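Long-range contacts in putative secreted endoglycosylceramidase (Rhodococcus hoagii, PDB 6JYZ), which acts as an endogalactosylceramidase of glycoside hydrolase family 5, probably hydrolysing the linkage between ceramide and the galactose of a glycolipid's sugar head group: residues D348-R354 with L416-T421; V179-Q184 with P223-R228; W359-A365 with Q381-I387. All blocks are in the same frame, centred on the assembly; numbering follows the deposited sequence.

Interaction 1: D348-R354 with L416-T421; sequences DAMNTHR and LTEVAT. With EDO (1,2-ethanediol), chain F.
Asn351 and Val419 both point their CB atoms across the gap, and chi1 sets amide against methyl: Asn351 CG lies beside its own backbone N (-71°), Val419 CG1 anti to its backbone N (-178°). The side chains cross at about a right angle, Val419 CG1 3.4 Å from Asn351 OD1. That oxygen is hydrogen-bonded to Arg43 on strand 38-47, so the valine methyl covers a polar atom already satisfied. Asn351 ND2 turns instead to a water at 2.8 Å, which it shares with Thr421 OG1. A second water joins Thr421 OG1 to Asp348 OD1, and Arg407 forms a salt bridge with the same carboxylate oxygen. At the helix end, Arg354 leaves the last turn with positive phi in a Schellman motif. Its side chain bends at chi3 (-65°), laying one guanidinium face over Thr417 O; NH1 comes within 3.4 Å of that oxygen, at too poor an angle for a hydrogen bond. NH1 points rather to a third water, in the guanidinium plane 3.0 Å away, which is hydrogen-bonded also to Asn351 O and to Val419 N at 2.9 Å. Arg425 of the adjoining strand 423-428 pairs with both Thr417 and Glu418, a classic bulge in strand 416-420. On the strand's other side, Glu418 OE1 accepts a hydrogen bond from a 1,2-ethanediol, probably left from crystallisation. The helix and strand segments run antiparallel, their axes 6.6 Å apart. Helix 336-353 belongs to the catalytic barrel; strand 416-420 edges a four-stranded antiparallel sheet, consistent with the C-terminal beta domain of this enzyme group. Three bridging waters and a carboxylate whose salt bridge is to Arg407 imply an interface held largely by solvent-mediated polar links, with Val419 packed against the Asn351 amide and the aliphatic part of Arg354.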
loop_
_atom_site.group_PDB
_atom_site.type_symbol
_atom_site.label_atom_id
_atom_site.label_comp_id
_atom_site.label_asym_id
_atom_site.label_seq_id
_atom_site.Cartn_x
_atom_site.Cartn_y
_atom_site.Cartn_z
ATOM N N ASP A 348 -17.914 1.391 -0.950
ATOM C CA ASP A 348 -18.870 2.480 -0.851
ATOM C C ASP A 348 -18.313 3.654 -0.095
ATOM O O ASP A 348 -18.518 4.797 -0.477
ATOM C CB ASP A 348 -20.156 2.045 -0.128
ATOM C CG ASP A 348 -21.052 1.036 -0.851
ATOM O OD1 ASP A 348 -20.791 0.663 -2.012
ATOM O OD2 ASP A 348 -22.003 0.519 -0.137
ATOM N N ALA A 349 -17.579 3.371 1.011
ATOM C CA ALA A 349 -17.031 4.465 1.798
ATOM C C ALA A 349 -15.851 5.162 1.070
ATOM O O ALA A 349 -15.692 6.365 1.182
ATOM C CB ALA A 349 -16.578 3.886 3.139
ATOM N N MET A 350 -15.055 4.380 0.281
ATOM C CA MET A 350 -14.052 5.051 -0.555
ATOM C C MET A 350 -14.689 6.069 -1.500
ATOM O O MET A 350 -14.101 7.086 -1.797
ATOM C CB MET A 350 -13.213 4.054 -1.365
ATOM C CG MET A 350 -12.424 3.067 -0.447
ATOM S SD MET A 350 -11.562 1.790 -1.566
ATOM C CE MET A 350 -10.455 2.811 -1.521
ATOM N N ASN A 351 -15.870 5.682 -2.021
ATOM C CA ASN A 351 -16.557 6.620 -2.913
ATOM C C ASN A 351 -17.155 7.807 -2.170
ATOM O O ASN A 351 -16.917 8.945 -2.592
ATOM C CB ASN A 351 -17.662 5.858 -3.643
ATOM C CG ASN A 351 -17.172 4.888 -4.661
ATOM O OD1 ASN A 351 -16.041 5.033 -5.154
ATOM N ND2 ASN A 351 -18.035 3.936 -5.052
ATOM N N THR A 352 -17.774 7.567 -0.996
ATOM C CA THR A 352 -18.330 8.687 -0.245
ATOM C C THR A 352 -17.272 9.726 0.098
ATOM O O THR A 352 -17.501 10.929 0.097
ATOM C CB THR A 352 -18.919 8.139 1.071
ATOM O OG1 THR A 352 -19.999 7.265 0.725
ATOM C CG2 THR A 352 -19.245 9.165 2.150
ATOM N N HIS A 353 -16.044 9.253 0.464
ATOM C CA HIS A 353 -14.971 10.135 0.867
ATOM C C HIS A 353 -14.018 10.516 -0.273
ATOM O O HIS A 353 -13.117 11.295 -0.093
ATOM C CB HIS A 353 -14.203 9.497 2.034
ATOM C CG HIS A 353 -15.066 9.337 3.244
ATOM N ND1 HIS A 353 -15.492 10.428 3.999
ATOM C CD2 HIS A 353 -15.550 8.219 3.807
ATOM C CE1 HIS A 353 -16.232 9.930 5.008
ATOM N NE2 HIS A 353 -16.307 8.620 4.912
ATOM N N ARG A 354 -14.255 9.935 -1.455
ATOM C CA ARG A 354 -13.443 10.228 -2.652
ATOM C C ARG A 354 -11.950 9.977 -2.414
ATOM O O ARG A 354 -11.129 10.828 -2.687
ATOM C CB ARG A 354 -13.690 11.638 -3.197
ATOM C CG ARG A 354 -15.186 11.884 -3.458
ATOM C CD ARG A 354 -15.425 13.284 -4.083
ATOM N NE ARG A 354 -15.056 14.258 -3.147
ATOM C CZ ARG A 354 -15.823 14.381 -2.027
ATOM N NH1 ARG A 354 -16.903 13.657 -1.859
ATOM N NH2 ARG A 354 -15.419 15.118 -1.035
ATOM N N LEU A 416 -13.881 16.977 -9.530
ATOM C CA LEU A 416 -14.771 15.948 -9.035
ATOM C C LEU A 416 -15.423 16.391 -7.737
ATOM O O LEU A 416 -14.723 16.871 -6.834
ATOM C CB LEU A 416 -13.918 14.704 -8.787
ATOM C CG LEU A 416 -14.656 13.466 -8.372
ATOM C CD1 LEU A 416 -15.572 12.907 -9.479
ATOM C CD2 LEU A 416 -13.631 12.406 -7.957
ATOM N N THR A 417 -16.736 16.198 -7.618
ATOM C CA THR A 417 -17.449 16.538 -6.383
ATOM C C THR A 417 -18.104 15.347 -5.737
ATOM O O THR A 417 -18.272 15.399 -4.496
ATOM C CB THR A 417 -18.442 17.691 -6.568
ATOM O OG1 THR A 417 -19.362 17.254 -7.559
ATOM C CG2 THR A 417 -17.782 19.006 -6.956
ATOM N N GLU A 418 -18.541 14.330 -6.459
ATOM C CA GLU A 418 -19.254 13.244 -5.839
ATOM C C GLU A 418 -18.982 11.987 -6.632
ATOM O O GLU A 418 -18.956 12.005 -7.873
ATOM C CB GLU A 418 -20.761 13.516 -5.906
ATOM C CG GLU A 418 -21.258 14.572 -4.968
ATOM C CD GLU A 418 -22.778 14.754 -4.938
ATOM O OE1 GLU A 418 -23.508 13.785 -5.257
ATOM O OE2 GLU A 418 -23.216 15.879 -4.583
ATOM N N VAL A 419 -18.833 10.882 -5.940
ATOM C CA VAL A 419 -18.672 9.578 -6.488
ATOM C C VAL A 419 -19.614 8.633 -5.773
ATOM O O VAL A 419 -19.580 8.584 -4.521
ATOM C CB VAL A 419 -17.215 9.054 -6.318
ATOM C CG1 VAL A 419 -17.057 7.704 -6.953
ATOM C CG2 VAL A 419 -16.239 10.046 -6.911
ATOM N N ALA A 420 -20.423 7.901 -6.502
ATOM C CA ALA A 420 -21.409 6.985 -5.945
ATOM C C ALA A 420 -21.465 5.749 -6.797
ATOM O O ALA A 420 -20.819 5.623 -7.866
ATOM C CB ALA A 420 -22.759 7.672 -5.823
ATOM N N THR A 421 -22.211 4.721 -6.347
ATOM C CA THR A 421 -22.306 3.484 -7.071
ATOM C C THR A 421 -22.861 3.707 -8.503
ATOM O O THR A 421 -22.324 3.112 -9.436
ATOM C CB THR A 421 -23.172 2.468 -6.331
ATOM O OG1 THR A 421 -22.461 2.223 -5.103
ATOM C CG2 THR A 421 -23.244 1.172 -7.072
HETATM C C1 EDO F . -23.214 11.051 -7.658
HETATM O O1 EDO F . -23.469 12.449 -7.562
HETATM C C2 EDO F . -23.889 10.572 -8.861
HETATM O O2 EDO F . -25.197 11.075 -9.084
HETATM O O HOH W 1 -22.823 -0.137 -3.645
HETATM O O HOH W 2 -18.461 11.350 -3.088
HETATM O O HOH W 3 -20.549 3.789 -3.751
#

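Interaction 2: V179-Q184 with P223-R228; sequences VARAFQ and PNPGLR
Phe183 and Asn224 form the tight end of this contact: Asn224 CB sits over the ring face, 3.6 Å from its centroid, in a CH-pi contact, and the amide plane lies nearly parallel to the ring, 16° off. Trp129 meets the same phenylalanine edge-to-face. Packing stays close at Gly226, whose CA approaches Ala180 O at 3.4 Å; any beta carbon there would run into Gln184 OE1. Gln184 bends at chi2 (59°), bringing OE1 to Leu227 N at 2.9 Å, so the helix side chain grips the backbone of the type II' turn from Pro225 to Arg228. Its NE2 is hydrogen-bonded to Asp188 and Gln236, which fixes the amide's rotation. The outer side is more open to solvent. Leu227 CD2 touches Ala180 CB more lightly, at 3.8 Å, and the exposed Arg228 lays its guanidinium flat on the Gln184 amide, the planes 12° apart, while NH1 reaches Leu227 O at 3.0 Å from above the carbonyl plane. The turn lies in the loop between strand 214-218 and helix 230-251, a beta-to-alpha connection of the (beta/alpha)8 barrel. Pro223 closes the Asn-Glu-Pro signature of family 5, whose glutamate is the acid/base in characterised relatives.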
loop_
_atom_site.group_PDB
_atom_site.type_symbol
_atom_site.label_atom_id
_atom_site.label_comp_id
_atom_site.label_asym_id
_atom_site.label_seq_id
_atom_site.Cartn_x
_atom_site.Cartn_y
_atom_site.Cartn_z
ATOM N N VAL A 179 11.885 -7.872 18.137
ATOM C CA VAL A 179 11.414 -6.959 17.084
ATOM C C VAL A 179 11.297 -5.579 17.661
ATOM O O VAL A 179 11.723 -4.598 17.024
ATOM C CB VAL A 179 10.050 -7.449 16.566
ATOM C CG1 VAL A 179 9.366 -6.430 15.633
ATOM C CG2 VAL A 179 10.227 -8.788 15.835
ATOM N N ALA A 180 10.732 -5.445 18.865
ATOM C CA ALA A 180 10.602 -4.140 19.475
ATOM C C ALA A 180 11.964 -3.481 19.707
ATOM O O ALA A 180 12.147 -2.270 19.480
ATOM C CB ALA A 180 9.806 -4.245 20.781
ATOM N N ARG A 181 12.939 -4.260 20.165
ATOM C CA ARG A 181 14.253 -3.727 20.446
ATOM C C ARG A 181 14.926 -3.292 19.133
ATOM O O ARG A 181 15.580 -2.273 19.109
ATOM C CB ARG A 181 15.093 -4.820 21.154
ATOM C CG ARG A 181 16.504 -4.361 21.519
ATOM C CD ARG A 181 16.516 -3.287 22.564
ATOM N NE ARG A 181 17.819 -2.623 22.791
ATOM C CZ ARG A 181 18.169 -1.554 22.187
ATOM N NH1 ARG A 181 17.473 -1.067 21.152
ATOM N NH2 ARG A 181 19.238 -0.886 22.582
ATOM N N ALA A 182 14.795 -4.092 18.064
ATOM C CA ALA A 182 15.410 -3.737 16.772
ATOM C C ALA A 182 14.796 -2.456 16.249
ATOM O O ALA A 182 15.499 -1.593 15.708
ATOM C CB ALA A 182 15.247 -4.839 15.762
ATOM N N PHE A 183 13.470 -2.279 16.376
ATOM C CA PHE A 183 12.874 -1.020 15.969
ATOM C C PHE A 183 13.381 0.127 16.813
ATOM O O PHE A 183 13.630 1.234 16.293
ATOM C CB PHE A 183 11.320 -1.044 16.084
ATOM C CG PHE A 183 10.672 -1.375 14.759
ATOM C CD1 PHE A 183 10.534 -0.353 13.838
ATOM C CD2 PHE A 183 10.192 -2.646 14.475
ATOM C CE1 PHE A 183 9.901 -0.655 12.591
ATOM C CE2 PHE A 183 9.594 -2.918 13.253
ATOM C CZ PHE A 183 9.478 -1.932 12.360
ATOM N N GLN A 184 13.522 -0.059 18.145
ATOM C CA GLN A 184 13.962 1.045 18.972
ATOM C C GLN A 184 15.405 1.424 18.606
ATOM O O GLN A 184 15.751 2.610 18.590
ATOM C CB GLN A 184 13.824 0.747 20.466
ATOM C CG GLN A 184 14.010 2.019 21.307
ATOM C CD GLN A 184 12.980 3.063 20.918
ATOM O OE1 GLN A 184 11.792 2.738 20.700
ATOM N NE2 GLN A 184 13.379 4.329 20.859
ATOM N N PRO A 223 5.197 1.331 10.665
ATOM C CA PRO A 223 6.318 1.426 11.608
ATOM C C PRO A 223 5.895 0.941 12.995
ATOM O O PRO A 223 4.862 1.387 13.508
ATOM C CB PRO A 223 6.686 2.902 11.599
ATOM C CG PRO A 223 6.156 3.400 10.285
ATOM C CD PRO A 223 4.884 2.602 10.005
ATOM N N ASN A 224 6.658 0.036 13.591
ATOM C CA ASN A 224 6.239 -0.445 14.889
ATOM C C ASN A 224 6.587 0.584 15.986
ATOM O O ASN A 224 7.493 1.422 15.802
ATOM C CB ASN A 224 6.890 -1.782 15.235
ATOM C CG ASN A 224 6.408 -2.967 14.413
ATOM O OD1 ASN A 224 5.769 -2.836 13.266
ATOM N ND2 ASN A 224 6.691 -4.135 14.849
ATOM N N PRO A 225 5.948 0.548 17.159
ATOM C CA PRO A 225 6.282 1.492 18.221
ATOM C C PRO A 225 7.702 1.398 18.765
ATOM O O PRO A 225 8.178 2.329 19.391
ATOM C CB PRO A 225 5.229 1.166 19.307
ATOM C CG PRO A 225 4.068 0.605 18.541
ATOM C CD PRO A 225 4.719 -0.208 17.435
ATOM N N GLY A 226 8.372 0.247 18.535
ATOM C CA GLY A 226 9.650 0.047 19.223
ATOM C C GLY A 226 9.388 -0.167 20.719
ATOM O O GLY A 226 8.570 -0.998 21.105
ATOM N N LEU A 227 10.182 0.526 21.502
ATOM C CA LEU A 227 10.052 0.470 22.966
ATOM C C LEU A 227 9.354 1.691 23.515
ATOM O O LEU A 227 9.571 2.084 24.675
ATOM C CB LEU A 227 11.412 0.219 23.634
ATOM C CG LEU A 227 12.049 -1.123 23.246
ATOM C CD1 LEU A 227 13.466 -1.220 23.842
ATOM C CD2 LEU A 227 11.234 -2.289 23.698
ATOM N N ARG A 228 8.509 2.320 22.706
ATOM C CA ARG A 228 7.786 3.509 23.129
ATOM C C ARG A 228 6.291 3.280 23.129
ATOM O O ARG A 228 5.771 2.408 22.461
ATOM C CB ARG A 228 8.168 4.693 22.217
ATOM C CG ARG A 228 9.640 5.055 22.360
ATOM C CD ARG A 228 10.056 5.561 23.748
ATOM N NE ARG A 228 11.485 5.861 23.811
ATOM C CZ ARG A 228 12.388 4.997 24.181
ATOM N NH1 ARG A 228 12.102 3.769 24.523
ATOM N NH2 ARG A 228 13.675 5.435 24.170
#

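Interaction 3: W359-A365 with Q381-I387; sequences WWSWTQA and QGNLNRI
Hydrogen bonds dominate, centred on Asn383, whose amide pairs with the cis peptide between Trp360 and Ser361. A chi1 of 60° puts its CG between backbone N and carbonyl carbon, bringing the amide to that peptide. ND2 gives a nearly straight bond (169°) to a lone pair of Trp360 O at 2.8 Å, and Ser361 N reaches a lone pair of OD1 at 3.3 Å. From above the carbonyl plane, Trp359 NE1 adds a bond to the same OD1 at 3.1 Å; Trp332 O takes a further bond from ND2. A leucine in place of Asn383 would probably leave Trp360 O, Ser361 N and the Trp359 indole without these mates. Asn385 ND2 donates to Trp362 O at 2.9 Å while lying over the face of the Trp362 indole. Waters supplement these links: one joins Leu384 N to Ser361 O, another Gln364 N to Asn385 O. Apolar contacts fill in, with Leu384 CD2 3.7 Å from Trp362 CE3 and Ile387 CD1 3.9 Å from Thr363 CB. The 359-365 segment leaves barrel strand 356-359, and Trp360 meets the His125 ring. Behind Leu384 lies helix 399-405, strand 394-397 pairs with 385-387, and the Cys366-Cys389 disulfide joins the two chain paths just beyond.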
loop_
_atom_site.group_PDB
_atom_site.type_symbol
_atom_site.label_atom_id
_atom_site.label_comp_id
_atom_site.label_asym_id
_atom_site.label_seq_id
_atom_site.Cartn_x
_atom_site.Cartn_y
_atom_site.Cartn_z
ATOM N N TRP A 359 -5.709 -2.665 -2.017
ATOM C CA TRP A 359 -6.085 -3.909 -1.370
ATOM C C TRP A 359 -4.866 -4.739 -1.032
ATOM O O TRP A 359 -3.928 -4.829 -1.827
ATOM C CB TRP A 359 -6.979 -4.651 -2.380
ATOM C CG TRP A 359 -7.315 -6.067 -2.043
ATOM C CD1 TRP A 359 -6.667 -7.183 -2.473
ATOM C CD2 TRP A 359 -8.493 -6.517 -1.328
ATOM N NE1 TRP A 359 -7.351 -8.325 -2.053
ATOM C CE2 TRP A 359 -8.462 -7.949 -1.374
ATOM C CE3 TRP A 359 -9.562 -5.883 -0.688
ATOM C CZ2 TRP A 359 -9.496 -8.734 -0.831
ATOM C CZ3 TRP A 359 -10.578 -6.669 -0.146
ATOM C CH2 TRP A 359 -10.538 -8.068 -0.226
ATOM N N TRP A 360 -4.903 -5.385 0.136
ATOM C CA TRP A 360 -3.895 -6.403 0.504
ATOM C C TRP A 360 -4.560 -7.757 0.190
ATOM O O TRP A 360 -5.473 -8.108 0.952
ATOM C CB TRP A 360 -3.491 -6.298 1.984
ATOM C CG TRP A 360 -2.367 -7.252 2.257
ATOM C CD1 TRP A 360 -2.461 -8.592 2.569
ATOM C CD2 TRP A 360 -0.959 -6.972 2.055
ATOM N NE1 TRP A 360 -1.195 -9.130 2.635
ATOM C CE2 TRP A 360 -0.277 -8.179 2.277
ATOM C CE3 TRP A 360 -0.251 -5.826 1.735
ATOM C CZ2 TRP A 360 1.128 -8.258 2.180
ATOM C CZ3 TRP A 360 1.127 -5.909 1.585
ATOM C CH2 TRP A 360 1.789 -7.108 1.821
ATOM N N SER A 361 -4.154 -8.499 -0.826
ATOM C CA SER A 361 -3.036 -8.214 -1.724
ATOM C C SER A 361 -3.271 -8.922 -3.049
ATOM O O SER A 361 -4.177 -9.769 -3.183
ATOM C CB SER A 361 -1.742 -8.658 -1.113
ATOM O OG SER A 361 -1.709 -10.064 -1.030
ATOM N N TRP A 362 -2.413 -8.629 -4.020
ATOM C CA TRP A 362 -2.505 -9.245 -5.343
ATOM C C TRP A 362 -2.257 -10.725 -5.273
ATOM O O TRP A 362 -3.070 -11.521 -5.812
ATOM C CB TRP A 362 -1.522 -8.532 -6.258
ATOM C CG TRP A 362 -1.528 -9.067 -7.661
ATOM C CD1 TRP A 362 -0.523 -9.727 -8.280
ATOM C CD2 TRP A 362 -2.591 -8.898 -8.581
ATOM N NE1 TRP A 362 -0.938 -10.070 -9.549
ATOM C CE2 TRP A 362 -2.181 -9.553 -9.755
ATOM C CE3 TRP A 362 -3.854 -8.294 -8.521
ATOM C CZ2 TRP A 362 -3.023 -9.653 -10.876
ATOM C CZ3 TRP A 362 -4.706 -8.401 -9.625
ATOM C CH2 TRP A 362 -4.268 -9.081 -10.770
ATOM N N THR A 363 -1.109 -11.145 -4.720
ATOM C CA THR A 363 -0.801 -12.586 -4.616
ATOM C C THR A 363 -0.104 -12.854 -3.299
ATOM O O THR A 363 0.731 -12.041 -2.826
ATOM C CB THR A 363 0.153 -13.098 -5.729
ATOM O OG1 THR A 363 1.272 -12.247 -5.865
ATOM C CG2 THR A 363 -0.526 -13.175 -7.094
ATOM N N GLN A 364 -0.335 -14.018 -2.728
ATOM C CA GLN A 364 0.427 -14.553 -1.596
ATOM C C GLN A 364 0.860 -15.961 -2.000
ATOM O O GLN A 364 -0.015 -16.766 -2.336
ATOM C CB GLN A 364 -0.451 -14.540 -0.363
ATOM C CG GLN A 364 0.325 -15.094 0.839
ATOM C CD GLN A 364 -0.390 -14.814 2.122
ATOM O OE1 GLN A 364 -1.007 -15.714 2.715
ATOM N NE2 GLN A 364 -0.276 -13.579 2.579
ATOM N N ALA A 365 2.157 -16.254 -1.895
ATOM C CA ALA A 365 2.693 -17.554 -2.293
ATOM C C ALA A 365 2.657 -18.523 -1.130
ATOM O O ALA A 365 2.393 -18.237 0.028
ATOM C CB ALA A 365 4.126 -17.351 -2.653
ATOM N N GLN A 381 -3.719 -20.177 -1.158
ATOM C CA GLN A 381 -3.463 -18.862 -0.558
ATOM C C GLN A 381 -3.966 -17.780 -1.472
ATOM O O GLN A 381 -3.963 -17.916 -2.683
ATOM C CB GLN A 381 -1.961 -18.600 -0.573
ATOM C CG GLN A 381 -1.105 -19.644 0.126
ATOM C CD GLN A 381 -1.437 -19.646 1.577
ATOM O OE1 GLN A 381 -1.605 -18.609 2.243
ATOM N NE2 GLN A 381 -1.561 -20.840 2.124
ATOM N N GLY A 382 -4.333 -16.664 -0.827
ATOM C CA GLY A 382 -4.681 -15.454 -1.579
ATOM C C GLY A 382 -6.149 -15.107 -1.366
ATOM O O GLY A 382 -7.033 -15.959 -1.264
ATOM N N ASN A 383 -6.425 -13.787 -1.282
ATOM C CA ASN A 383 -7.799 -13.290 -1.218
ATOM C C ASN A 383 -8.222 -12.579 -2.493
ATOM O O ASN A 383 -9.329 -12.037 -2.516
ATOM C CB ASN A 383 -8.039 -12.368 0.011
ATOM C CG ASN A 383 -7.111 -11.149 -0.041
ATOM O OD1 ASN A 383 -6.296 -10.977 -0.962
ATOM N ND2 ASN A 383 -7.282 -10.310 0.958
ATOM N N LEU A 384 -7.418 -12.664 -3.550
ATOM C CA LEU A 384 -7.769 -12.035 -4.810
ATOM C C LEU A 384 -7.369 -13.014 -5.883
ATOM O O LEU A 384 -8.263 -13.531 -6.569
ATOM C CB LEU A 384 -7.130 -10.641 -4.946
ATOM C CG LEU A 384 -7.406 -9.951 -6.282
ATOM C CD1 LEU A 384 -8.902 -9.920 -6.657
ATOM C CD2 LEU A 384 -6.843 -8.527 -6.304
ATOM N N ASN A 385 -6.098 -13.203 -6.165
ATOM C CA ASN A 385 -5.657 -14.328 -6.999
ATOM C C ASN A 385 -5.419 -15.517 -6.108
ATOM O O ASN A 385 -4.701 -15.416 -5.125
ATOM C CB ASN A 385 -4.375 -13.953 -7.711
ATOM C CG ASN A 385 -4.678 -12.862 -8.702
ATOM O OD1 ASN A 385 -5.280 -13.114 -9.774
ATOM N ND2 ASN A 385 -4.350 -11.605 -8.388
ATOM N N ARG A 386 -6.055 -16.634 -6.443
ATOM C CA ARG A 386 -5.933 -17.854 -5.702
ATOM C C ARG A 386 -4.779 -18.671 -6.273
ATOM O O ARG A 386 -4.616 -18.802 -7.504
ATOM C CB ARG A 386 -7.196 -18.642 -6.056
ATOM C CG ARG A 386 -7.231 -19.990 -5.331
ATOM C CD ARG A 386 -8.449 -20.841 -5.728
ATOM N NE ARG A 386 -9.675 -20.148 -5.290
ATOM C CZ ARG A 386 -10.542 -19.484 -6.078
ATOM N NH1 ARG A 386 -10.362 -19.416 -7.385
ATOM N NH2 ARG A 386 -11.626 -18.968 -5.543
ATOM N N ILE A 387 -3.867 -19.040 -5.349
ATOM C CA ILE A 387 -2.696 -19.856 -5.695
ATOM C C ILE A 387 -2.896 -21.172 -4.982
ATOM O O ILE A 387 -3.143 -21.265 -3.780
ATOM C CB ILE A 387 -1.376 -19.140 -5.306
ATOM C CG1 ILE A 387 -1.132 -18.001 -6.293
ATOM C CG2 ILE A 387 -0.170 -20.096 -5.182
ATOM C CD1 ILE A 387 0.124 -17.034 -6.003
HETATM O O HOH W 4 -4.494 -12.684 -3.436
HETATM O O HOH W 5 -3.447 -12.180 -0.605
HETATM O O HOH W 6 -2.223 -15.691 -4.057
#

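Interaction 3 is the buried contact, interaction 2 is partly buried and interaction 1 lies at the surface. Interactions 1 and 2 fall on opposite sides of the chain's centre, their centres about 37 Å apart, whereas interaction 3 is nested within the chain loop closed by interaction 1. Strands 38-47 and 356-359 pair in parallel; residues of 38-47 touch both interactions 1 and 3. The chemistry follows position: interaction 1 has no direct bond between its segments and relies on waters, interaction 2 has one direct bond plus stacking, and interaction 3 adds waters to direct amide bonds. Interactions 2 and 3 each involve a loop that follows a barrel strand; interaction 1 joins the barrel to the C-terminal sheet.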